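Long-range contacts in glycerate dehydrogenase (Bacillus sp. 5mfcol3.1, PDB 6P2I), which reduces acyclic imino acids with NADPH, an imine reductase whose fold is that of the D-2-hydroxyacid dehydrogenases: residues R229-D234 and D254-K259; A237-L242 and N261-L266; R248-D253 and N267-T272. All blocks are in the same frame, centred on the assembly; numbering follows the deposited sequence.

Contact 1: residues R229-D234 and D254-K259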
# COMPACT_ATOMS: atom_id res chain seq x y z
N ARG A 229 -9.40 13.20 -11.97
CA ARG A 229 -10.25 12.86 -13.10
C ARG A 229 -9.47 12.07 -14.15
O ARG A 229 -8.29 12.33 -14.39
CB ARG A 229 -10.83 14.13 -13.72
CG ARG A 229 -11.98 14.73 -12.93
CD ARG A 229 -13.26 13.93 -13.11
NE ARG A 229 -14.45 14.78 -13.03
CZ ARG A 229 -15.65 14.40 -13.43
NH1 ARG A 229 -16.68 15.23 -13.32
NH2 ARG A 229 -15.83 13.19 -13.93
N GLY A 230 -10.14 11.10 -14.77
CA GLY A 230 -9.52 10.38 -15.87
C GLY A 230 -9.22 11.27 -17.06
O GLY A 230 -8.25 11.02 -17.80
N ASN A 231 -10.02 12.32 -17.24
CA ASN A 231 -9.88 13.27 -18.34
C ASN A 231 -8.59 14.08 -18.30
O ASN A 231 -8.30 14.79 -19.27
CB ASN A 231 -11.07 14.23 -18.30
CG ASN A 231 -12.36 13.51 -17.97
OD1 ASN A 231 -12.62 13.17 -16.80
ND2 ASN A 231 -13.17 13.25 -18.99
N LEU A 232 -7.82 14.00 -17.21
CA LEU A 232 -6.53 14.68 -17.16
C LEU A 232 -5.51 14.02 -18.06
O LEU A 232 -4.48 14.62 -18.36
CB LEU A 232 -6.00 14.70 -15.72
CG LEU A 232 -6.84 15.46 -14.70
CD1 LEU A 232 -6.27 15.26 -13.33
CD2 LEU A 232 -6.88 16.94 -15.04
N ILE A 233 -5.76 12.78 -18.47
CA ILE A 233 -4.81 11.98 -19.24
C ILE A 233 -5.39 11.71 -20.62
O ILE A 233 -6.60 11.54 -20.76
CB ILE A 233 -4.51 10.64 -18.53
CG1 ILE A 233 -4.14 10.88 -17.06
CG2 ILE A 233 -3.43 9.86 -19.27
CD1 ILE A 233 -3.91 9.59 -16.27
N ASP A 234 -4.52 11.68 -21.63
CA ASP A 234 -4.89 11.07 -22.90
C ASP A 234 -5.07 9.58 -22.64
O ASP A 234 -4.11 8.81 -22.69
CB ASP A 234 -3.83 11.32 -23.97
CG ASP A 234 -4.23 10.81 -25.35
OD1 ASP A 234 -4.96 9.80 -25.46
OD2 ASP A 234 -3.80 11.43 -26.35
N ASP A 254 -10.08 6.70 -11.19
CA ASP A 254 -11.10 7.17 -12.12
C ASP A 254 -10.68 6.80 -13.53
O ASP A 254 -9.49 6.70 -13.83
CB ASP A 254 -11.30 8.69 -12.00
CG ASP A 254 -12.55 9.17 -12.73
OD1 ASP A 254 -13.66 8.65 -12.45
OD2 ASP A 254 -12.45 10.08 -13.58
N LEU A 255 -11.67 6.55 -14.38
CA LEU A 255 -11.48 6.43 -15.82
C LEU A 255 -12.51 7.33 -16.49
O LEU A 255 -13.54 7.66 -15.89
CB LEU A 255 -11.67 4.99 -16.32
CG LEU A 255 -10.82 3.88 -15.72
CD1 LEU A 255 -11.31 2.58 -16.31
CD2 LEU A 255 -9.37 4.10 -16.03
N THR A 256 -12.24 7.71 -17.74
CA THR A 256 -13.21 8.57 -18.43
C THR A 256 -14.53 7.85 -18.67
O THR A 256 -15.59 8.49 -18.75
CB THR A 256 -12.65 9.10 -19.76
OG1 THR A 256 -12.50 8.02 -20.69
CG2 THR A 256 -11.31 9.79 -19.55
N TYR A 257 -14.49 6.52 -18.79
CA TYR A 257 -15.67 5.67 -18.82
C TYR A 257 -15.23 4.27 -18.43
O TYR A 257 -14.04 3.95 -18.47
CB TYR A 257 -16.36 5.68 -20.19
CG TYR A 257 -15.56 5.02 -21.29
CD1 TYR A 257 -14.51 5.69 -21.92
CD2 TYR A 257 -15.84 3.72 -21.70
CE1 TYR A 257 -13.78 5.08 -22.92
CE2 TYR A 257 -15.12 3.11 -22.71
CZ TYR A 257 -14.09 3.79 -23.32
OH TYR A 257 -13.36 3.19 -24.32
N TYR A 258 -16.19 3.42 -18.07
CA TYR A 258 -15.88 2.09 -17.57
C TYR A 258 -16.37 0.98 -18.49
O TYR A 258 -15.56 0.15 -18.91
CB TYR A 258 -16.45 1.91 -16.15
CG TYR A 258 -15.60 2.62 -15.13
CD1 TYR A 258 -15.73 3.99 -14.93
CD2 TYR A 258 -14.66 1.93 -14.37
CE1 TYR A 258 -14.96 4.65 -14.02
CE2 TYR A 258 -13.87 2.59 -13.44
CZ TYR A 258 -14.02 3.95 -13.27
OH TYR A 258 -13.25 4.62 -12.35
N LYS A 259 -17.66 0.94 -18.82
CA LYS A 259 -18.16 -0.16 -19.65
C LYS A 259 -17.40 -0.24 -20.96
O LYS A 259 -17.29 0.75 -21.69
CB LYS A 259 -19.66 0.00 -19.91
CG LYS A 259 -20.23 -1.12 -20.77
CD LYS A 259 -21.75 -1.17 -20.74
CE LYS A 259 -22.28 -2.31 -21.60
NZ LYS A 259 -21.80 -3.63 -21.13
O HOH W 1 -14.27 11.22 -15.29
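The carboxylate oxygen OD2 of D254 is gripped by a backbone amide and a water, where two loops meet at the C-terminal edge of the parallel Rossmann-type sheet that binds NADPH. The amide is that of G230: its N lies 2.8 Å from D254 OD2, the N-H points at the oxygen with an angle of 161°, and the lone pair used is the anti one, turned away from OD1. The water lies 2.7 Å from D254 OD2 and 3.0 Å from N231 OD1; with more acceptors around it than protons, it may share its donation among them. In one of the two conformers of R229 it also accepts from R229 NH2 at 2.9 Å, a link to D254 through solvent that holds for that conformer. Arginine R229, which lines the D-arginine pocket, has its direct salt bridge through NE with D77. The carboxylate of D254 reaches the start of the short 3-10 turn 230-232 because chi1 of -168° swings CG away from the backbone N. G230 packs closely against the other loop, its CA 4.4 Å from L255 CA; a beta carbon at this position would collide with T256 N and the carbonyl carbon of L255. Beyond it T256 lies against the turn, while its OG1 is hydrogen-bonded to E235 at the start of the following helix. With chi1 at 68°, its methyl is anti to its own carbonyl carbon, and T256 CG2 sits 3.6 Å from the carbonyl carbon of G230 and 4.0 Å from N231 ND2.

Contact 2: residues A237-L242 and N261-L266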
# COMPACT_ATOMS: atom_id res chain seq x y z
N ALA A 237 -3.90 7.05 -25.19
CA ALA A 237 -2.45 6.92 -25.20
C ALA A 237 -1.97 6.14 -23.99
O ALA A 237 -1.02 5.34 -24.09
CB ALA A 237 -1.79 8.30 -25.24
N LEU A 238 -2.61 6.34 -22.83
CA LEU A 238 -2.23 5.58 -21.64
C LEU A 238 -2.48 4.10 -21.83
O LEU A 238 -1.67 3.26 -21.42
CB LEU A 238 -2.98 6.11 -20.42
CG LEU A 238 -2.66 5.44 -19.07
CD1 LEU A 238 -1.16 5.42 -18.79
CD2 LEU A 238 -3.41 6.09 -17.91
N TYR A 239 -3.61 3.75 -22.47
CA TYR A 239 -3.88 2.34 -22.76
C TYR A 239 -2.75 1.73 -23.59
O TYR A 239 -2.27 0.64 -23.28
CB TYR A 239 -5.22 2.19 -23.48
CG TYR A 239 -5.42 0.77 -23.95
CD1 TYR A 239 -5.72 -0.24 -23.05
CD2 TYR A 239 -5.26 0.43 -25.29
CE1 TYR A 239 -5.88 -1.55 -23.47
CE2 TYR A 239 -5.42 -0.87 -25.72
CZ TYR A 239 -5.73 -1.86 -24.80
OH TYR A 239 -5.89 -3.16 -25.22
N SER A 240 -2.32 2.43 -24.64
CA SER A 240 -1.25 1.92 -25.49
C SER A 240 0.05 1.77 -24.72
O SER A 240 0.78 0.79 -24.90
CB SER A 240 -1.05 2.83 -26.70
OG SER A 240 -2.19 2.82 -27.54
N VAL A 241 0.35 2.73 -23.84
CA VAL A 241 1.57 2.64 -23.03
C VAL A 241 1.54 1.39 -22.16
O VAL A 241 2.51 0.62 -22.11
CB VAL A 241 1.73 3.92 -22.19
CG1 VAL A 241 2.70 3.70 -21.05
CG2 VAL A 241 2.21 5.06 -23.07
N LEU A 242 0.41 1.16 -21.49
CA LEU A 242 0.30 -0.01 -20.62
C LEU A 242 0.21 -1.30 -21.42
O LEU A 242 0.87 -2.30 -21.07
CB LEU A 242 -0.92 0.15 -19.70
CG LEU A 242 -0.82 1.27 -18.67
CD1 LEU A 242 -2.20 1.79 -18.32
CD2 LEU A 242 -0.11 0.80 -17.41
N ASN A 261 -14.36 -0.24 -21.59
CA ASN A 261 -13.09 0.47 -21.67
C ASN A 261 -11.96 -0.54 -21.75
O ASN A 261 -11.84 -1.40 -20.86
CB ASN A 261 -12.90 1.40 -20.47
CG ASN A 261 -11.73 2.37 -20.65
OD1 ASN A 261 -10.66 2.00 -21.13
ND2 ASN A 261 -11.94 3.61 -20.25
N PRO A 262 -11.12 -0.50 -22.79
CA PRO A 262 -10.05 -1.51 -22.93
C PRO A 262 -9.09 -1.56 -21.75
O PRO A 262 -8.45 -2.60 -21.54
CB PRO A 262 -9.34 -1.09 -24.22
CG PRO A 262 -10.35 -0.28 -24.97
CD PRO A 262 -11.14 0.44 -23.93
N ILE A 263 -8.96 -0.48 -20.98
CA ILE A 263 -8.07 -0.51 -19.82
C ILE A 263 -8.52 -1.58 -18.83
O ILE A 263 -7.69 -2.16 -18.12
CB ILE A 263 -8.01 0.89 -19.19
CG1 ILE A 263 -7.27 1.85 -20.12
CG2 ILE A 263 -7.35 0.85 -17.80
CD1 ILE A 263 -7.16 3.25 -19.60
N ILE A 264 -9.82 -1.88 -18.79
CA ILE A 264 -10.34 -2.93 -17.90
C ILE A 264 -9.74 -4.30 -18.23
O ILE A 264 -9.73 -5.19 -17.37
CB ILE A 264 -11.89 -2.95 -17.97
CG1 ILE A 264 -12.47 -2.09 -16.85
CG2 ILE A 264 -12.47 -4.35 -17.90
CD1 ILE A 264 -12.13 -0.65 -16.97
N GLY A 265 -9.19 -4.47 -19.43
CA GLY A 265 -8.56 -5.71 -19.84
C GLY A 265 -7.11 -5.87 -19.45
O GLY A 265 -6.54 -6.95 -19.66
N LEU A 266 -6.49 -4.84 -18.90
CA LEU A 266 -5.05 -4.83 -18.64
C LEU A 266 -4.71 -5.51 -17.32
O LEU A 266 -5.39 -5.31 -16.31
CB LEU A 266 -4.52 -3.40 -18.62
CG LEU A 266 -4.61 -2.57 -19.89
CD1 LEU A 266 -4.30 -1.12 -19.56
CD2 LEU A 266 -3.66 -3.11 -20.93
O HOH W 2 -7.87 -4.82 -23.31
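The phenol ring of Y239 carries P262 over one face: P262 CB lies 3.8 Å from the ring centroid and 21° off its normal, a CH-pi contact displaced toward the rim. L266 CD2 and the backbone N of I263 approach the ring obliquely, with L266 CD2 3.7 Å from Y239 CE1. The ring leaves helix 235-243 with CG anti to the backbone N (chi1 172°), which carries it out to the 3-10 turn 262-265. A water 2.9 Å from P262 O donates to that carbonyl and also lies 3.2 Å from Y239 OH, joining the phenol to the turn. Were Y239 replaced by an alanine, P262 CB and L266 CD2 would probably lose the ring they pack on, and a gap is likely to open between helix and turn. One helical turn further on, L242 meets L266 at about a right angle, L242 CB 3.6 Å from L266 CD1. The turn itself starts with an Asx turn, in which N261 OD1 accepts from I263 N at 3.0 Å, while N261 ND2 binds E235 of the helix. On the second subunit, R125 donates to the carbonyls of I264 and L266. This is helix-to-loop packing beside the last strands of the Rossmann-type nucleotide-binding domain.

Contact 3: residues R248-D253 and N267-T272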
# COMPACT_ATOMS: atom_id res chain seq x y z
N ARG A 248 5.69 0.26 -15.81
CA ARG A 248 5.41 -0.89 -14.95
C ARG A 248 3.92 -1.09 -14.75
O ARG A 248 3.42 -2.23 -14.82
CB ARG A 248 6.11 -0.74 -13.60
CG ARG A 248 5.71 -1.82 -12.61
CD ARG A 248 6.49 -1.68 -11.32
NE ARG A 248 7.92 -1.84 -11.57
CZ ARG A 248 8.87 -1.20 -10.89
NH1 ARG A 248 8.54 -0.36 -9.91
NH2 ARG A 248 10.14 -1.40 -11.19
N GLY A 249 3.18 -0.02 -14.47
CA GLY A 249 1.75 -0.15 -14.28
C GLY A 249 1.13 1.17 -13.87
O GLY A 249 1.81 2.19 -13.74
N ALA A 250 -0.19 1.13 -13.67
CA ALA A 250 -0.92 2.32 -13.27
C ALA A 250 -1.95 1.96 -12.20
O ALA A 250 -2.54 0.88 -12.24
CB ALA A 250 -1.62 2.98 -14.46
N GLY A 251 -2.15 2.88 -11.27
CA GLY A 251 -3.20 2.74 -10.28
C GLY A 251 -4.19 3.87 -10.49
O GLY A 251 -3.82 5.04 -10.37
N LEU A 252 -5.43 3.55 -10.83
CA LEU A 252 -6.37 4.55 -11.31
C LEU A 252 -7.67 4.50 -10.52
O LEU A 252 -8.38 3.49 -10.54
CB LEU A 252 -6.65 4.35 -12.80
CG LEU A 252 -5.41 4.22 -13.69
CD1 LEU A 252 -5.81 3.83 -15.10
CD2 LEU A 252 -4.59 5.52 -13.68
N ASP A 253 -7.99 5.61 -9.85
CA ASP A 253 -9.22 5.76 -9.09
C ASP A 253 -10.35 6.35 -9.93
O ASP A 253 -11.46 6.49 -9.43
CB ASP A 253 -8.97 6.63 -7.84
CG ASP A 253 -10.12 6.56 -6.81
OD1 ASP A 253 -10.54 5.45 -6.44
OD2 ASP A 253 -10.60 7.62 -6.38
N ASN A 267 -3.62 -6.27 -17.33
CA ASN A 267 -3.12 -6.95 -16.14
C ASN A 267 -2.03 -6.16 -15.42
O ASN A 267 -1.37 -6.71 -14.53
CB ASN A 267 -2.59 -8.33 -16.51
CG ASN A 267 -1.43 -8.28 -17.50
OD1 ASN A 267 -0.92 -7.21 -17.84
ND2 ASN A 267 -1.01 -9.45 -17.98
N ASN A 268 -1.81 -4.90 -15.81
CA ASN A 268 -0.84 -4.06 -15.11
C ASN A 268 -1.49 -2.76 -14.65
O ASN A 268 -0.81 -1.74 -14.52
CB ASN A 268 0.39 -3.79 -15.98
CG ASN A 268 0.04 -3.23 -17.36
OD1 ASN A 268 -1.13 -3.04 -17.70
ND2 ASN A 268 1.07 -2.97 -18.16
N VAL A 269 -2.80 -2.79 -14.41
CA VAL A 269 -3.47 -1.67 -13.76
C VAL A 269 -4.17 -2.20 -12.52
O VAL A 269 -4.58 -3.37 -12.45
CB VAL A 269 -4.49 -0.95 -14.69
CG1 VAL A 269 -3.78 -0.43 -15.93
CG2 VAL A 269 -5.64 -1.88 -15.05
N VAL A 270 -4.28 -1.33 -11.53
CA VAL A 270 -5.12 -1.55 -10.36
C VAL A 270 -6.16 -0.44 -10.36
O VAL A 270 -5.81 0.74 -10.44
CB VAL A 270 -4.29 -1.54 -9.06
CG1 VAL A 270 -5.18 -1.65 -7.83
CG2 VAL A 270 -3.26 -2.68 -9.10
N LEU A 271 -7.43 -0.82 -10.31
CA LEU A 271 -8.54 0.12 -10.43
C LEU A 271 -9.32 0.20 -9.13
O LEU A 271 -9.59 -0.83 -8.51
CB LEU A 271 -9.48 -0.31 -11.56
CG LEU A 271 -8.79 -0.50 -12.90
CD1 LEU A 271 -9.77 -1.10 -13.90
CD2 LEU A 271 -8.24 0.83 -13.40
N THR A 272 -9.67 1.41 -8.72
CA THR A 272 -10.61 1.58 -7.62
C THR A 272 -11.76 2.47 -8.07
O THR A 272 -11.57 3.39 -8.88
CB THR A 272 -9.92 2.13 -6.36
OG1 THR A 272 -9.15 3.31 -6.67
CG2 THR A 272 -8.94 1.06 -5.79
O HOH W 3 4.04 -3.50 -17.47
O HOH W 4 -11.01 3.24 -11.59
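Strands 249-252 and 269-271 run parallel in register, their axes 4.7 Å apart and 7° from alignment, with A250 opposite V269, G251 opposite V270 and L252 opposite L271. The ladder begins with A250 N bonded to N268 O, continues through V270 N to A250 O and L252 N to V270 O, and ends with T272 N to L252 O. A250, L252, V269 and L271 share one face of the sheet, which L242 of helix 235-243 packs against at A250 and V269; farther along the same face L252 CB and L271 CD2 approach to 3.9 Å. V270 lies on the other face, against L109 and V113 of helix 99-114. At the C-terminal end T272 OG1 donates to D253 OD1 over 2.6 Å, reaching it on the anti side, 17° out of the carboxylate plane. T272 has its hydroxyl between the backbone N and the carbonyl carbon (chi1 51°), which turns it to D253, and H105 is a further hydrogen-bonding partner of OG1. The threonine thus holds one oxygen of a first-shell residue: D253 OD2 is hydrogen-bonded to NADP N7N, the nicotinamide amide nitrogen. A water 2.8 Å from L252 O and likewise 2.8 Å from T272 O donates to both carbonyls. At the other end a second water is 3.0 Å from R248 O and 3.1 Å from N268 ND2, which is also bonded to L242 O. On the second subunit, D121 accepts from L271 N. The last two strands of this Rossmann-type sheet, one leading into D253, supply part of the NADPH site.

Overall arrangement
The three contacts interleave along the chain: 229-234, 237-242 and 248-253 come first, and 254-259, 261-266 and 267-272 follow in the same order. Their centres are 10 to 12 Å apart, all within the NADPH-binding domain. Contact 3 joins the last two strands of its parallel sheet; contact 1 links loops beyond strands 223-226 and 249-252, while contact 2 sets helix 235-243 against the linker between strands 249-252 and 269-271. I263 O packs on V269 CG2 between contacts 2 and 3, and L255 CD1 on I264 CD1 between contacts 1 and 2. All three touch the second subunit, so this end of the NADPH-binding domain lies both beside the cofactor and against the second subunit.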